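Tryptophane-5-halogenase (Microbispora sp. ATCC PTA-5024, PDB 5UAO) catalyses the flavin-dependent chlorination of a tryptophan at carbon 5 in a lanthipeptide during biosynthesis of NAI-107. Local coordinates at residues C284-T289 / D293-V298; A258-T263 / A311-R316; Y228-C231 / R235-L238; L243-E248 / A336-V341. All coordinates share one frame; numbering follows the deposited sequence.

Contact 1. Residues C284-T289 / D293-V298; sequences CWTIPT and DHLGYV
Strands 284-288 and 293-298 run antiparallel, their axes at 167°, with W285 paired to G296 and I287 to H294 in hydrogen-bonded pairs. The I287 N to H294 O bond (2.8 Å) is nearly straight and lies in the carbonyl plane. The indole of W285 makes one of the two largest side-chain contacts, the other being that of H294. Its CG sits between the backbone N and the carbonyl carbon (chi1 76°), folding the ring back over the partner strand. There G296 CA stands 3.5 Å from the centroid of the six-membered ring, a CH-pi contact almost on the ring normal; a side chain at G296 would collide with the indole. At the ring edge, V298 CG2 meets W285 CZ3 at 3.7 Å. A water ties W285 NE1, weakly, to L295 O. Replacing W285 by an alanine would probably uncover G296 CA and leave V298 CG2 without its aromatic neighbour. Farther along, T289 CG2 lies over the centre of the H294 ring, and H294 ND1 bonds to E72. On the other face T286 and L295 lie side by side, while D293 OD2 forms a salt bridge with K271. The arrangement is a beta hairpin within the seven-stranded mixed sheet, and W285 on its first strand lines the FAD pocket.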
loop_
_atom_site.group_PDB
_atom_site.type_symbol
_atom_site.label_atom_id
_atom_site.label_comp_id
_atom_site.label_asym_id
_atom_site.label_seq_id
_atom_site.Cartn_x
_atom_site.Cartn_y
_atom_site.Cartn_z
ATOM N N CYS A 284 0.558 -31.926 7.379
ATOM C CA CYS A 284 1.064 -32.105 8.706
ATOM C C CYS A 284 2.282 -31.210 8.943
ATOM O O CYS A 284 3.162 -31.154 8.116
ATOM C CB CYS A 284 1.411 -33.603 8.964
ATOM S SG CYS A 284 1.847 -33.981 10.676
ATOM N N TRP A 285 2.287 -30.482 10.037
ATOM C CA TRP A 285 3.468 -29.654 10.422
ATOM C C TRP A 285 4.412 -30.463 11.238
ATOM O O TRP A 285 3.980 -31.372 11.971
ATOM C CB TRP A 285 3.069 -28.396 11.188
ATOM C CG TRP A 285 2.670 -28.526 12.648
ATOM C CD1 TRP A 285 3.490 -28.742 13.720
ATOM C CD2 TRP A 285 1.367 -28.347 13.188
ATOM N NE1 TRP A 285 2.758 -28.740 14.892
ATOM C CE2 TRP A 285 1.457 -28.446 14.580
ATOM C CE3 TRP A 285 0.139 -28.111 12.627
ATOM C CZ2 TRP A 285 0.343 -28.321 15.417
ATOM C CZ3 TRP A 285 -0.975 -27.954 13.473
ATOM C CH2 TRP A 285 -0.877 -28.113 14.810
ATOM N N THR A 286 5.686 -30.061 11.170
ATOM C CA THR A 286 6.732 -30.543 12.048
ATOM C C THR A 286 7.508 -29.326 12.535
ATOM O O THR A 286 8.169 -28.638 11.725
ATOM C CB THR A 286 7.716 -31.497 11.336
ATOM O OG1 THR A 286 7.047 -32.655 10.821
ATOM C CG2 THR A 286 8.770 -32.009 12.337
ATOM N N ILE A 287 7.396 -29.054 13.838
ATOM C CA ILE A 287 7.983 -27.886 14.493
ATOM C C ILE A 287 8.974 -28.420 15.555
ATOM O O ILE A 287 8.531 -28.933 16.601
ATOM C CB ILE A 287 6.868 -26.988 15.124
ATOM C CG1 ILE A 287 6.054 -26.323 14.014
ATOM C CG2 ILE A 287 7.473 -25.970 16.068
ATOM C CD1 ILE A 287 4.789 -25.650 14.486
ATOM N N PRO A 288 10.293 -28.289 15.314
ATOM C CA PRO A 288 11.302 -28.745 16.299
ATOM C C PRO A 288 11.298 -27.940 17.589
ATOM O O PRO A 288 11.247 -26.703 17.535
ATOM C CB PRO A 288 12.606 -28.508 15.548
ATOM C CG PRO A 288 12.231 -28.775 14.145
ATOM C CD PRO A 288 10.917 -28.072 14.001
ATOM N N THR A 289 11.328 -28.631 18.726
ATOM C CA THR A 289 11.722 -28.032 20.025
ATOM C C THR A 289 12.995 -28.752 20.500
ATOM O O THR A 289 13.390 -29.751 19.872
ATOM C CB THR A 289 10.627 -28.112 21.106
ATOM O OG1 THR A 289 10.499 -29.472 21.535
ATOM C CG2 THR A 289 9.300 -27.598 20.607
ATOM N N ASP A 293 10.292 -33.252 18.197
ATOM C CA ASP A 293 9.509 -32.661 17.118
ATOM C C ASP A 293 8.033 -32.638 17.550
ATOM O O ASP A 293 7.496 -33.639 18.028
ATOM C CB ASP A 293 9.685 -33.404 15.832
ATOM C CG ASP A 293 10.991 -33.080 15.116
ATOM O OD1 ASP A 293 11.581 -32.013 15.330
ATOM O OD2 ASP A 293 11.366 -33.833 14.203
ATOM N N HIS A 294 7.400 -31.454 17.408
ATOM C CA HIS A 294 5.972 -31.278 17.630
ATOM C C HIS A 294 5.250 -31.322 16.261
ATOM O O HIS A 294 5.576 -30.598 15.321
ATOM C CB HIS A 294 5.685 -30.004 18.328
ATOM C CG HIS A 294 6.142 -29.974 19.739
ATOM N ND1 HIS A 294 5.770 -28.973 20.604
ATOM C CD2 HIS A 294 6.904 -30.829 20.460
ATOM C CE1 HIS A 294 6.232 -29.238 21.818
ATOM N NE2 HIS A 294 7.010 -30.298 21.723
ATOM N N LEU A 295 4.277 -32.205 16.162
ATOM C CA LEU A 295 3.600 -32.431 14.904
ATOM C C LEU A 295 2.100 -32.127 15.020
ATOM O O LEU A 295 1.497 -32.264 16.084
ATOM C CB LEU A 295 3.818 -33.889 14.471
ATOM C CG LEU A 295 5.081 -34.150 13.691
ATOM C CD1 LEU A 295 6.323 -34.056 14.522
ATOM C CD2 LEU A 295 5.011 -35.564 13.153
ATOM N N GLY A 296 1.494 -31.799 13.875
ATOM C CA GLY A 296 0.050 -31.681 13.791
ATOM C C GLY A 296 -0.489 -31.915 12.395
ATOM O O GLY A 296 -0.097 -31.246 11.435
ATOM N N TYR A 297 -1.378 -32.885 12.297
ATOM C CA TYR A 297 -2.084 -33.179 11.053
ATOM C C TYR A 297 -3.381 -32.387 11.026
ATOM O O TYR A 297 -4.341 -32.647 11.752
ATOM C CB TYR A 297 -2.355 -34.670 10.976
ATOM C CG TYR A 297 -3.058 -35.170 9.779
ATOM C CD1 TYR A 297 -3.325 -34.358 8.674
ATOM C CD2 TYR A 297 -3.364 -36.539 9.675
ATOM C CE1 TYR A 297 -3.960 -34.872 7.557
ATOM C CE2 TYR A 297 -3.961 -37.040 8.550
ATOM C CZ TYR A 297 -4.213 -36.225 7.490
ATOM O OH TYR A 297 -4.821 -36.745 6.362
ATOM N N VAL A 298 -3.316 -31.346 10.223
ATOM C CA VAL A 298 -4.431 -30.485 9.913
ATOM C C VAL A 298 -5.227 -31.137 8.778
ATOM O O VAL A 298 -4.706 -31.394 7.692
ATOM C CB VAL A 298 -3.883 -29.080 9.446
ATOM C CG1 VAL A 298 -4.987 -28.204 8.859
ATOM C CG2 VAL A 298 -3.245 -28.327 10.618
HETATM O O HOH W 1 2.103 -30.139 17.917
#

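Contact 2. Residues A258-T263 / A311-R316; sequences AAVTGT and AEMARR
M313 bridges the gap between helix 306-316 and strand 258-264, reaching the backbone of V260 with the end of its side chain. The segment axes are 10.0 Å apart and inclined by 42°, and the nearest CA atoms, those of V260 and M313, are 8.5 Å from each other, so a long side chain is needed to close the distance. M313 supplies it by stretching out fully: CG is anti to the backbone N (chi1 -176°), and the two torsions beyond are also anti, which carries the thioether straight out from the helix onto the sheet. SD and CE of M313 both come to rest against the V260 carbonyl, each 3.5 Å from V260 O. The methyl end reaches a little farther along the strand, where M313 CE is 4.2 Å from G262 N, a place at which glycine presents only backbone. V260 also turns its CB toward the helix. With V260 CG1 anti to its own N (chi1 177°), that methyl meets the flank of the thioether, 4.2 Å from M313 SD, and the two side chains cross at a slant. No hydrogen bond spans the two segments; packing alone joins them here. C284 and L295 of the neighbouring strands also pack on M313, while E312, on the same helix as M313, hydrogen-bonds through OE1 to the hydroxyl of Y297 on strand 293-299. T261 points away from the helix, to the opposite face of the sheet, where it touches W285. This is helix-on-sheet packing, with helix 306-316 covering the face of the seven-stranded mixed sheet turned away from W285 and the flavin pocket.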
loop_
_atom_site.group_PDB
_atom_site.type_symbol
_atom_site.label_atom_id
_atom_site.label_comp_id
_atom_site.label_asym_id
_atom_site.label_seq_id
_atom_site.Cartn_x
_atom_site.Cartn_y
_atom_site.Cartn_z
ATOM N N ALA A 258 -9.739 -29.243 11.597
ATOM C CA ALA A 258 -9.307 -30.028 12.740
ATOM C C ALA A 258 -7.842 -30.341 12.616
ATOM O O ALA A 258 -7.309 -30.354 11.510
ATOM C CB ALA A 258 -10.134 -31.335 12.854
ATOM N N ALA A 259 -7.209 -30.579 13.774
ATOM C CA ALA A 259 -5.859 -31.083 13.835
ATOM C C ALA A 259 -5.681 -32.113 14.942
ATOM O O ALA A 259 -6.138 -31.947 16.092
ATOM C CB ALA A 259 -4.896 -29.936 14.073
ATOM N N VAL A 260 -4.932 -33.143 14.624
ATOM C CA VAL A 260 -4.496 -34.117 15.602
ATOM C C VAL A 260 -3.011 -33.807 15.877
ATOM O O VAL A 260 -2.160 -33.882 14.987
ATOM C CB VAL A 260 -4.577 -35.564 15.068
ATOM C CG1 VAL A 260 -4.030 -36.516 16.114
ATOM C CG2 VAL A 260 -6.009 -35.970 14.820
ATOM N N THR A 261 -2.693 -33.579 17.125
ATOM C CA THR A 261 -1.327 -33.284 17.475
ATOM C C THR A 261 -0.587 -34.430 18.172
ATOM O O THR A 261 -1.202 -35.332 18.821
ATOM C CB THR A 261 -1.263 -32.025 18.392
ATOM O OG1 THR A 261 -1.951 -32.258 19.640
ATOM C CG2 THR A 261 -1.850 -30.846 17.666
ATOM N N GLY A 262 0.738 -34.377 18.094
ATOM C CA GLY A 262 1.541 -35.380 18.779
ATOM C C GLY A 262 3.015 -34.986 18.765
ATOM O O GLY A 262 3.345 -33.951 18.218
ATOM N N THR A 263 3.896 -35.781 19.402
ATOM C CA THR A 263 5.351 -35.492 19.390
ATOM C C THR A 263 6.092 -36.701 18.871
ATOM O O THR A 263 5.626 -37.844 19.041
ATOM C CB THR A 263 5.908 -35.110 20.808
ATOM O OG1 THR A 263 5.806 -36.237 21.666
ATOM C CG2 THR A 263 5.124 -33.933 21.465
ATOM N N ALA A 311 -4.390 -42.379 12.636
ATOM C CA ALA A 311 -3.778 -43.601 12.100
ATOM C C ALA A 311 -2.852 -43.327 10.912
ATOM O O ALA A 311 -1.788 -43.955 10.781
ATOM C CB ALA A 311 -4.837 -44.656 11.699
ATOM N N GLU A 312 -3.283 -42.405 10.031
ATOM C CA GLU A 312 -2.477 -41.973 8.899
ATOM C C GLU A 312 -1.184 -41.289 9.411
ATOM O O GLU A 312 -0.097 -41.510 8.915
ATOM C CB GLU A 312 -3.248 -41.052 8.010
ATOM C CG GLU A 312 -2.553 -40.785 6.704
ATOM C CD GLU A 312 -3.106 -39.594 5.978
ATOM O OE1 GLU A 312 -4.339 -39.354 6.089
ATOM O OE2 GLU A 312 -2.341 -38.963 5.190
ATOM N N MET A 313 -1.337 -40.426 10.372
ATOM C CA MET A 313 -0.202 -39.694 10.905
ATOM C C MET A 313 0.865 -40.667 11.463
ATOM O O MET A 313 2.064 -40.461 11.277
ATOM C CB MET A 313 -0.740 -38.758 12.002
ATOM C CG MET A 313 0.276 -37.848 12.614
ATOM S SD MET A 313 -0.550 -36.712 13.773
ATOM C CE MET A 313 0.772 -35.627 14.129
ATOM N N ALA A 314 0.417 -41.688 12.179
ATOM C CA ALA A 314 1.315 -42.728 12.672
ATOM C C ALA A 314 1.903 -43.589 11.549
ATOM O O ALA A 314 3.048 -44.018 11.639
ATOM C CB ALA A 314 0.654 -43.572 13.758
ATOM N N ARG A 315 1.186 -43.799 10.446
ATOM C CA ARG A 315 1.849 -44.412 9.322
ATOM C C ARG A 315 2.949 -43.553 8.750
ATOM O O ARG A 315 4.024 -44.073 8.388
ATOM C CB ARG A 315 0.862 -44.815 8.203
ATOM C CG ARG A 315 -0.007 -46.032 8.591
ATOM C CD ARG A 315 -0.834 -46.580 7.398
ATOM N NE ARG A 315 -1.757 -45.582 6.819
ATOM C CZ ARG A 315 -2.979 -45.305 7.311
ATOM N NH1 ARG A 315 -3.434 -45.943 8.358
ATOM N NH2 ARG A 315 -3.771 -44.409 6.728
ATOM N N ARG A 316 2.669 -42.248 8.582
ATOM C CA ARG A 316 3.580 -41.384 7.888
ATOM C C ARG A 316 4.811 -41.019 8.786
ATOM O O ARG A 316 5.892 -40.763 8.272
ATOM C CB ARG A 316 2.847 -40.120 7.399
ATOM C CG ARG A 316 3.728 -39.146 6.669
ATOM C CD ARG A 316 4.226 -39.676 5.319
ATOM N NE ARG A 316 5.111 -38.702 4.676
ATOM C CZ ARG A 316 6.340 -38.364 5.114
ATOM N NH1 ARG A 316 6.881 -38.896 6.219
ATOM N NH2 ARG A 316 7.067 -37.473 4.437
#

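Contact 3. Residues Y228-C231 / R235-L238; sequences YVDC and RSLL. With FAD (flavin-adenine dinucleotide), chain E.
In the Rossmann-type FAD-binding part of the fold, strand 227-230 ends at D230 and the chain turns back so that L238, in the first turn of helix 237-242, packs against the strand. The carboxylate of D230 faces the start of this helix because CG is anti to the backbone N (chi1 -173°). D230 OD2 accepts a weak hydrogen bond from L238 N at 2.9 Å, bent to 128° at the hydrogen, and another bond from L239 N. Its other oxygen, OD1, is held by T232 OG1, so both ends of the buried carboxylate have partners; the helix amides would be expected to stabilise its negative charge. An alanine in place of D230 would probably leave the L238 and L239 amides without this acceptor and T232 OG1 without one of its mates. The D230 and L238 side chains pass alongside one another, running opposite ways, with L238 CB 3.5 Å from D230 OD2. Beside them, L238 CD2 touches Y228 CB at 3.6 Å, the two side chains crossing at about a right angle. The cofactor lies next to both segments: C231 O is 3.2 Å from the ribose oxygen O4B of FAD, and L237 CD2 lies 3.6 Å from N6A of the adenine.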
loop_
_atom_site.group_PDB
_atom_site.type_symbol
_atom_site.label_atom_id
_atom_site.label_comp_id
_atom_site.label_asym_id
_atom_site.label_seq_id
_atom_site.Cartn_x
_atom_site.Cartn_y
_atom_site.Cartn_z
ATOM N N TYR A 228 -12.207 -2.909 27.242
ATOM C CA TYR A 228 -12.045 -4.365 27.274
ATOM C C TYR A 228 -11.323 -4.882 26.016
ATOM O O TYR A 228 -11.705 -4.524 24.880
ATOM C CB TYR A 228 -13.440 -5.033 27.316
ATOM C CG TYR A 228 -14.289 -4.554 28.477
ATOM C CD1 TYR A 228 -14.969 -3.348 28.402
ATOM C CD2 TYR A 228 -14.354 -5.279 29.643
ATOM C CE1 TYR A 228 -15.674 -2.891 29.473
ATOM C CE2 TYR A 228 -15.066 -4.807 30.744
ATOM C CZ TYR A 228 -15.725 -3.656 30.664
ATOM O OH TYR A 228 -16.468 -3.199 31.792
ATOM N N VAL A 229 -10.409 -5.815 26.203
ATOM C CA VAL A 229 -9.820 -6.524 25.051
ATOM C C VAL A 229 -10.409 -7.962 25.053
ATOM O O VAL A 229 -10.369 -8.669 26.078
ATOM C CB VAL A 229 -8.277 -6.535 25.089
ATOM C CG1 VAL A 229 -7.711 -7.025 23.777
ATOM C CG2 VAL A 229 -7.660 -5.161 25.350
ATOM N N ASP A 230 -11.042 -8.364 23.942
ATOM C CA ASP A 230 -11.553 -9.696 23.835
ATOM C C ASP A 230 -10.481 -10.665 23.321
ATOM O O ASP A 230 -10.134 -10.679 22.125
ATOM C CB ASP A 230 -12.786 -9.742 22.945
ATOM C CG ASP A 230 -13.430 -11.104 22.958
ATOM O OD1 ASP A 230 -12.805 -12.088 23.413
ATOM O OD2 ASP A 230 -14.590 -11.219 22.472
ATOM N N CYS A 231 -9.902 -11.416 24.257
ATOM C CA CYS A 231 -8.944 -12.483 23.980
ATOM C C CYS A 231 -9.560 -13.831 24.399
ATOM O O CYS A 231 -8.857 -14.732 24.895
ATOM C CB CYS A 231 -7.580 -12.178 24.666
ATOM S SG CYS A 231 -6.872 -10.557 24.213
ATOM N N ARG A 235 -14.680 -18.680 20.836
ATOM C CA ARG A 235 -15.936 -18.300 21.439
ATOM C C ARG A 235 -16.311 -16.823 21.289
ATOM O O ARG A 235 -17.490 -16.484 21.312
ATOM C CB ARG A 235 -15.874 -18.510 22.941
ATOM C CG ARG A 235 -16.251 -19.879 23.425
ATOM C CD ARG A 235 -15.680 -20.093 24.851
ATOM N NE ARG A 235 -14.586 -21.015 24.712
ATOM C CZ ARG A 235 -14.497 -22.214 25.266
ATOM N NH1 ARG A 235 -15.437 -22.661 26.102
ATOM N NH2 ARG A 235 -13.427 -22.966 24.974
ATOM N N SER A 236 -15.289 -15.971 21.276
ATOM C CA SER A 236 -15.419 -14.555 20.974
ATOM C C SER A 236 -16.594 -13.946 21.751
ATOM O O SER A 236 -17.577 -13.471 21.172
ATOM C CB SER A 236 -15.550 -14.376 19.452
ATOM O OG SER A 236 -15.669 -12.969 19.044
ATOM N N LEU A 237 -16.476 -13.990 23.080
ATOM C CA LEU A 237 -17.595 -13.699 24.001
ATOM C C LEU A 237 -18.058 -12.245 23.924
ATOM O O LEU A 237 -19.270 -11.972 23.916
ATOM C CB LEU A 237 -17.169 -13.999 25.423
ATOM C CG LEU A 237 -18.257 -14.388 26.383
ATOM C CD1 LEU A 237 -18.625 -15.816 26.003
ATOM C CD2 LEU A 237 -17.734 -14.295 27.809
ATOM N N LEU A 238 -17.095 -11.306 23.896
ATOM C CA LEU A 238 -17.453 -9.916 23.804
ATOM C C LEU A 238 -17.791 -9.476 22.414
ATOM O O LEU A 238 -18.887 -8.901 22.192
ATOM C CB LEU A 238 -16.421 -8.993 24.433
ATOM C CG LEU A 238 -16.108 -9.146 25.924
ATOM C CD1 LEU A 238 -15.266 -10.364 26.203
ATOM C CD2 LEU A 238 -15.378 -7.879 26.356
HETATM P PA FAD E . -6.915 -19.240 23.443
HETATM O O1A FAD E . -5.494 -19.800 23.520
HETATM O O2A FAD E . -8.114 -20.088 22.978
HETATM O O5B FAD E . -7.275 -18.495 24.822
HETATM C C5B FAD E . -8.572 -18.112 25.232
HETATM C C4B FAD E . -8.471 -17.649 26.674
HETATM O O4B FAD E . -9.768 -17.080 26.876
HETATM C C3B FAD E . -8.268 -18.718 27.766
HETATM O O3B FAD E . -7.314 -18.271 28.856
HETATM C C2B FAD E . -9.674 -18.910 28.344
HETATM O O2B FAD E . -9.729 -19.378 29.753
HETATM C C1B FAD E . -10.239 -17.501 28.160
HETATM N N9A FAD E . -11.720 -17.497 28.224
HETATM C C8A FAD E . -12.580 -17.993 27.285
HETATM N N7A FAD E . -13.862 -17.784 27.694
HETATM C C5A FAD E . -13.799 -17.177 28.905
HETATM C C6A FAD E . -14.788 -16.754 29.889
HETATM N N6A FAD E . -16.119 -16.920 29.625
HETATM N N1A FAD E . -14.340 -16.165 30.988
HETATM C C2A FAD E . -13.032 -15.967 31.244
HETATM N N3A FAD E . -12.083 -16.360 30.393
HETATM C C4A FAD E . -12.418 -16.961 29.237
HETATM N N1 FAD E . -0.167 -19.374 15.444
HETATM C C2 FAD E . 1.155 -19.166 15.125
HETATM O O2 FAD E . 1.662 -18.000 15.202
HETATM N N3 FAD E . 1.959 -20.192 14.737
HETATM C C4 FAD E . 1.534 -21.467 14.637
HETATM O O4 FAD E . 2.360 -22.350 14.247
HETATM C C4X FAD E . 0.099 -21.749 14.980
HETATM N N5 FAD E . -0.470 -22.981 14.859
HETATM C C5X FAD E . -1.768 -23.215 15.169
HETATM C C6 FAD E . -2.281 -24.497 15.023
HETATM C C7 FAD E . -3.610 -24.772 15.295
HETATM C C7M FAD E . -4.194 -26.149 15.175
HETATM C C8 FAD E . -4.479 -23.712 15.800
HETATM C C8M FAD E . -5.927 -24.033 16.107
HETATM C C9 FAD E . -3.973 -22.431 15.937
HETATM C C9A FAD E . -2.651 -22.102 15.627
HETATM N N10 FAD E . -2.127 -20.768 15.748
HETATM C C10 FAD E . -0.749 -20.593 15.405
HETATM C "C1'" FAD E . -2.849 -19.574 16.286
HETATM C "C2'" FAD E . -2.259 -19.444 17.772
HETATM O "O2'" FAD E . -2.468 -20.755 18.282
HETATM C "C3'" FAD E . -2.811 -18.770 19.079
HETATM O "O3'" FAD E . -2.287 -19.132 20.412
HETATM C "C4'" FAD E . -4.133 -19.403 19.401
HETATM O "O4'" FAD E . -4.553 -20.310 18.338
HETATM C "C5'" FAD E . -5.042 -18.245 19.814
HETATM O "O5'" FAD E . -4.662 -17.747 21.065
HETATM P P FAD E . -5.886 -17.022 21.873
HETATM O O1P FAD E . -6.629 -16.136 20.968
HETATM O O2P FAD E . -5.139 -16.392 23.041
HETATM O O3P FAD E . -6.991 -18.051 22.321
#

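Contact 4. Residues L243-E248 / A336-V341; sequences LGIPFE and AWRGNV
L243 meets V341 tip to tip, its CD1 branch lying 3.6 Å from both V341 CB and V341 CG2. V341 belongs to a tight beta hairpin at the edge of the FAD-binding sheet, with a two-residue loop, G339-N340, in a type II' turn from R338 to V341, while L243 directly follows helix 237-242 and opens the link to strand 247-249. L243 CD1 is also 3.8 Å from R338 O, so this one methyl covers the start of the turn as well as its last residue. Two residues on, I245 reaches the same hairpin from the side, and its CD1 rests 3.5 Å from R338 CD. R338 runs out extended from CG to NE, crossing I245 at a slant, so that its aliphatic part meets the isoleucine while the charged end goes on to other partners: NH1 forms a salt bridge with E335 and NE another with D210. No hydrogen bond joins the two segments; the contact is mostly van der Waals packing of aliphatic groups, with the R338 carbonyl oxygen at its margin. Within the turn the backbone bonds R338 N to V341 O and V341 N to R338 O close the loop, and the indole W337 NE1 donates to G339 O at 2.9 Å, that oxygen lying in the plane of the ring.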
loop_
_atom_site.group_PDB
_atom_site.type_symbol
_atom_site.label_atom_id
_atom_site.label_comp_id
_atom_site.label_asym_id
_atom_site.label_seq_id
_atom_site.Cartn_x
_atom_site.Cartn_y
_atom_site.Cartn_z
ATOM N N LEU A 243 -21.622 -8.187 21.286
ATOM C CA LEU A 243 -21.776 -7.053 20.402
ATOM C C LEU A 243 -22.431 -7.502 19.086
ATOM O O LEU A 243 -22.810 -6.660 18.283
ATOM C CB LEU A 243 -20.448 -6.367 20.215
ATOM C CG LEU A 243 -19.959 -5.597 21.441
ATOM C CD1 LEU A 243 -18.569 -4.977 21.297
ATOM C CD2 LEU A 243 -20.923 -4.473 21.821
ATOM N N GLY A 244 -22.608 -8.804 18.892
ATOM C CA GLY A 244 -23.249 -9.293 17.662
ATOM C C GLY A 244 -22.487 -9.105 16.364
ATOM O O GLY A 244 -23.109 -9.123 15.321
ATOM N N ILE A 245 -21.160 -8.892 16.407
ATOM C CA ILE A 245 -20.346 -8.676 15.188
ATOM C C ILE A 245 -20.338 -10.012 14.400
ATOM O O ILE A 245 -19.966 -11.056 14.947
ATOM C CB ILE A 245 -18.916 -8.210 15.524
ATOM C CG1 ILE A 245 -18.860 -6.907 16.301
ATOM C CG2 ILE A 245 -18.089 -8.009 14.261
ATOM C CD1 ILE A 245 -19.742 -5.860 15.695
ATOM N N PRO A 246 -20.841 -10.040 13.163
ATOM C CA PRO A 246 -20.904 -11.352 12.554
ATOM C C PRO A 246 -19.540 -11.933 11.994
ATOM O O PRO A 246 -18.592 -11.215 11.860
ATOM C CB PRO A 246 -21.895 -11.128 11.405
ATOM C CG PRO A 246 -21.580 -9.750 10.940
ATOM C CD PRO A 246 -21.415 -9.015 12.281
ATOM N N PHE A 247 -19.543 -13.235 11.744
ATOM C CA PHE A 247 -18.436 -14.004 11.213
ATOM C C PHE A 247 -18.473 -14.128 9.671
ATOM O O PHE A 247 -19.511 -14.420 9.069
ATOM C CB PHE A 247 -18.411 -15.380 11.888
ATOM C CG PHE A 247 -17.157 -16.211 11.553
ATOM C CD1 PHE A 247 -15.934 -15.829 12.062
ATOM C CD2 PHE A 247 -17.208 -17.283 10.706
ATOM C CE1 PHE A 247 -14.767 -16.521 11.758
ATOM C CE2 PHE A 247 -16.061 -18.024 10.386
ATOM C CZ PHE A 247 -14.834 -17.634 10.921
ATOM N N GLU A 248 -17.337 -13.916 9.049
ATOM C CA GLU A 248 -17.145 -14.150 7.608
ATOM C C GLU A 248 -16.157 -15.278 7.382
ATOM O O GLU A 248 -14.920 -15.144 7.600
ATOM C CB GLU A 248 -16.653 -12.916 6.920
ATOM C CG GLU A 248 -17.328 -11.718 7.531
ATOM C CD GLU A 248 -17.509 -10.613 6.579
ATOM O OE1 GLU A 248 -16.781 -10.624 5.553
ATOM O OE2 GLU A 248 -18.347 -9.741 6.899
ATOM N N ALA A 336 -13.039 -5.840 14.161
ATOM C CA ALA A 336 -12.291 -6.191 15.353
ATOM C C ALA A 336 -12.539 -5.283 16.548
ATOM O O ALA A 336 -12.307 -5.680 17.717
ATOM C CB ALA A 336 -10.789 -6.205 15.034
ATOM N N TRP A 337 -12.899 -4.024 16.266
ATOM C CA TRP A 337 -13.047 -3.022 17.291
ATOM C C TRP A 337 -14.422 -2.400 17.143
ATOM O O TRP A 337 -14.784 -1.890 16.063
ATOM C CB TRP A 337 -11.994 -1.962 17.130
ATOM C CG TRP A 337 -11.870 -0.917 18.174
ATOM C CD1 TRP A 337 -12.827 -0.492 19.083
ATOM C CD2 TRP A 337 -10.730 -0.094 18.391
ATOM N NE1 TRP A 337 -12.326 0.457 19.873
ATOM C CE2 TRP A 337 -11.049 0.765 19.477
ATOM C CE3 TRP A 337 -9.442 -0.021 17.804
ATOM C CZ2 TRP A 337 -10.142 1.696 19.994
ATOM C CZ3 TRP A 337 -8.491 0.922 18.309
ATOM C CH2 TRP A 337 -8.859 1.768 19.418
ATOM N N ARG A 338 -15.151 -2.396 18.247
ATOM C CA ARG A 338 -16.392 -1.675 18.326
ATOM C C ARG A 338 -16.605 -1.077 19.723
ATOM O O ARG A 338 -16.622 -1.774 20.743
ATOM C CB ARG A 338 -17.532 -2.581 17.979
ATOM C CG ARG A 338 -18.828 -1.809 17.791
ATOM C CD ARG A 338 -19.786 -2.663 17.021
ATOM N NE ARG A 338 -20.967 -1.918 16.647
ATOM C CZ ARG A 338 -21.358 -1.725 15.404
ATOM N NH1 ARG A 338 -20.691 -2.251 14.385
ATOM N NH2 ARG A 338 -22.453 -1.013 15.184
ATOM N N GLY A 339 -16.790 0.226 19.761
ATOM C CA GLY A 339 -16.937 0.970 21.025
ATOM C C GLY A 339 -15.743 0.715 21.920
ATOM O O GLY A 339 -14.619 0.990 21.565
ATOM N N ASN A 340 -16.002 0.161 23.107
ATOM C CA ASN A 340 -14.966 -0.043 24.092
ATOM C C ASN A 340 -14.494 -1.486 24.147
ATOM O O ASN A 340 -13.996 -1.937 25.182
ATOM C CB ASN A 340 -15.458 0.460 25.485
ATOM C CG ASN A 340 -16.609 -0.338 26.071
ATOM O OD1 ASN A 340 -17.336 -1.045 25.412
ATOM N ND2 ASN A 340 -16.779 -0.206 27.373
ATOM N N VAL A 341 -14.632 -2.189 23.016
ATOM C CA VAL A 341 -14.140 -3.548 22.893
ATOM C C VAL A 341 -13.255 -3.667 21.670
ATOM O O VAL A 341 -13.668 -3.258 20.593
ATOM C CB VAL A 341 -15.333 -4.498 22.728
ATOM C CG1 VAL A 341 -14.837 -5.889 22.429
ATOM C CG2 VAL A 341 -16.176 -4.488 23.998
#

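In the fold
The four contacts form two touching pairs at different ends of the bound FAD. Contacts 1 and 2 have centres 9 Å apart and share a sheet: L295 N probably bonds to G262 O, and D293 O packs against T263 CB at 3.5 Å. The W285 side chain comes within about 4 Å of FAD. Contacts 3 and 4, also 9 Å apart between centres, meet where Y228 N probably bonds to N340 O and where L238 O probably accepts a bond from L243 N. Contact 3 borders the adenine and its ribose, whereas the V341 side chain of contact 4 is about 13 Å from FAD. Contacts 1 and 3 stay separate, their nearest atoms about 17 Å apart, with FAD touching both.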